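Local coordinates for acetyl-CoA acetyltransferase (Elizabethkingia anophelis NUHP1, PDB 6BN2), which probably catalyses the reversible condensation of two acetyl-CoA molecules into acetoacetyl-CoA, as a thiolase that forms an acyl-thioester intermediate on cysteine, at residues Glu169-Glu174 and Trp295-Pro300. Residues are numbered along the deposited sequence; the frame is centred on the assembly and turned at random.
Sequences ELCAKE and WFTTAP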
loop_
_atom_site.group_PDB
_atom_site.type_symbol
_atom_site.label_atom_id
_atom_site.label_comp_id
_atom_site.label_asym_id
_atom_site.label_seq_id
_atom_site.Cartn_x
_atom_site.Cartn_y
_atom_site.Cartn_z
ATOM N N GLU A 169 -10.713 16.144 20.152
ATOM C CA GLU A 169 -11.238 16.725 21.385
ATOM C C GLU A 169 -10.552 16.135 22.615
ATOM O O GLU A 169 -10.342 16.838 23.613
ATOM C CB GLU A 169 -12.749 16.502 21.482
ATOM C CG GLU A 169 -13.591 17.308 20.499
ATOM C CD GLU A 169 -13.696 18.785 20.876
ATOM O OE1 GLU A 169 -14.448 19.516 20.197
ATOM O OE2 GLU A 169 -13.034 19.225 21.841
ATOM N N LEU A 170 -10.238 14.836 22.577
ATOM C CA LEU A 170 -9.487 14.228 23.669
ATOM C C LEU A 170 -8.145 14.925 23.843
ATOM O O LEU A 170 -7.716 15.214 24.972
ATOM C CB LEU A 170 -9.285 12.734 23.385
ATOM C CG LEU A 170 -8.466 11.917 24.380
ATOM C CD1 LEU A 170 -9.194 11.814 25.727
ATOM C CD2 LEU A 170 -8.193 10.523 23.793
ATOM N N CYS A 171 -7.479 15.218 22.723
ATOM C CA CYS A 171 -6.201 15.912 22.765
ATOM C C CYS A 171 -6.353 17.320 23.339
ATOM O O CYS A 171 -5.549 17.750 24.178
ATOM C CB CYS A 171 -5.610 15.934 21.350
ATOM S SG CYS A 171 -4.000 16.762 21.214
ATOM N N ALA A 172 -7.392 18.050 22.911
ATOM C CA ALA A 172 -7.617 19.400 23.428
ATOM C C ALA A 172 -7.795 19.394 24.937
ATOM O O ALA A 172 -7.299 20.287 25.637
ATOM C CB ALA A 172 -8.845 20.021 22.763
ATOM N N LYS A 173 -8.516 18.396 25.451
ATOM C CA LYS A 173 -8.784 18.317 26.881
ATOM C C LYS A 173 -7.513 17.993 27.655
ATOM O O LYS A 173 -7.182 18.662 28.642
ATOM C CB LYS A 173 -9.862 17.260 27.131
ATOM C CG LYS A 173 -10.231 17.061 28.594
ATOM C CD LYS A 173 -11.189 15.882 28.743
ATOM C CE LYS A 173 -10.542 14.588 28.250
ATOM N NZ LYS A 173 -11.507 13.458 28.103
ATOM N N GLU A 174 -6.784 16.963 27.207
ATOM C CA GLU A 174 -5.600 16.508 27.929
ATOM C C GLU A 174 -4.488 17.549 27.912
ATOM O O GLU A 174 -3.751 17.687 28.893
ATOM C CB GLU A 174 -5.100 15.194 27.322
ATOM C CG GLU A 174 -3.733 14.747 27.819
ATOM C CD GLU A 174 -3.782 14.149 29.216
ATOM O OE1 GLU A 174 -4.880 13.721 29.636
ATOM O OE2 GLU A 174 -2.728 14.114 29.891
ATOM N N TRP A 295 -4.363 8.228 20.596
ATOM C CA TRP A 295 -3.337 9.260 20.718
ATOM C C TRP A 295 -2.531 9.444 19.439
ATOM O O TRP A 295 -1.367 9.845 19.482
ATOM C CB TRP A 295 -2.428 8.958 21.909
ATOM C CG TRP A 295 -3.169 9.284 23.164
ATOM C CD1 TRP A 295 -3.676 8.405 24.089
ATOM C CD2 TRP A 295 -3.590 10.589 23.574
ATOM N NE1 TRP A 295 -4.348 9.103 25.073
ATOM C CE2 TRP A 295 -4.307 10.441 24.773
ATOM C CE3 TRP A 295 -3.403 11.875 23.047
ATOM C CZ2 TRP A 295 -4.845 11.531 25.458
ATOM C CZ3 TRP A 295 -3.936 12.951 23.722
ATOM C CH2 TRP A 295 -4.648 12.772 24.915
ATOM N N PHE A 296 -3.134 9.158 18.277
ATOM C CA PHE A 296 -2.442 9.453 17.030
ATOM C C PHE A 296 -2.081 10.934 16.950
ATOM O O PHE A 296 -1.087 11.297 16.316
ATOM C CB PHE A 296 -3.302 9.046 15.819
ATOM C CG PHE A 296 -4.444 10.002 15.516
ATOM C CD1 PHE A 296 -4.234 11.152 14.757
ATOM C CD2 PHE A 296 -5.722 9.726 15.968
ATOM C CE1 PHE A 296 -5.273 12.032 14.496
ATOM C CE2 PHE A 296 -6.763 10.592 15.702
ATOM C CZ PHE A 296 -6.540 11.747 14.968
ATOM N N THR A 297 -2.862 11.785 17.619
ATOM C CA THR A 297 -2.694 13.234 17.524
ATOM C C THR A 297 -1.306 13.700 17.953
ATOM O O THR A 297 -0.798 14.694 17.419
ATOM C CB THR A 297 -3.736 13.934 18.397
ATOM O OG1 THR A 297 -3.690 13.376 19.717
ATOM C CG2 THR A 297 -5.144 13.725 17.826
ATOM N N THR A 298 -0.706 13.045 18.947
ATOM C CA THR A 298 0.605 13.447 19.445
ATOM C C THR A 298 1.716 12.486 19.024
ATOM O O THR A 298 2.862 12.634 19.470
ATOM C CB THR A 298 0.570 13.574 20.968
ATOM O OG1 THR A 298 0.240 12.299 21.542
ATOM C CG2 THR A 298 -0.476 14.611 21.397
ATOM N N ALA A 299 1.411 11.507 18.179
ATOM C CA ALA A 299 2.470 10.639 17.680
ATOM C C ALA A 299 3.562 11.378 16.900
ATOM O O ALA A 299 4.710 10.900 16.926
ATOM C CB ALA A 299 1.858 9.510 16.823
ATOM N N PRO A 300 3.308 12.495 16.202
ATOM C CA PRO A 300 4.439 13.183 15.553
ATOM C C PRO A 300 5.513 13.584 16.541
ATOM O O PRO A 300 6.702 13.570 16.196
ATOM C CB PRO A 300 3.773 14.404 14.890
ATOM C CG PRO A 300 2.382 13.881 14.550
ATOM C CD PRO A 300 2.024 13.104 15.803
#
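The indole of Trp295 has Leu170 over one face and Glu174 at its edge. Leu170 CD2 makes a CH-pi contact, 4.3 Å from the centroid of the six-membered ring and 27° off the normal. It sits toward the rim, and Leu170 CG follows at 3.8 Å from Trp295 CZ2. Near the ring plane, Glu174 CB meets Trp295 CH2 at 3.4 Å. The chain of Glu174 then bends at chi2, and its carboxylate stands almost perpendicular to the indole, 84° between planes. Cys171 CA approaches Trp295 CZ3 obliquely at 3.8 Å. The contact packs a short helix of the thiolase N-terminal family region against a loop of the C-terminal one. That loop joins strand 281-290 to helix 300-311 and includes the 3-10 segment 296-298. Thr297 lies about 6 Å, side chain to side chain, from Cys386, a predicted proton acceptor of the active site. Cys171 SG is anti to its own N, chi1 -180°, which sets the sulfur beside Thr297 and Thr298. Cys171 CB packs 3.6 Å from Thr297 OG1, while the sulfur reaches Thr298 CG2 at 4.1 Å. Ala333 of helix 328-338 also touches Cys171. Thr298 OG1 hydrogen-bonds a glycerol, probably from the crystallisation liquor.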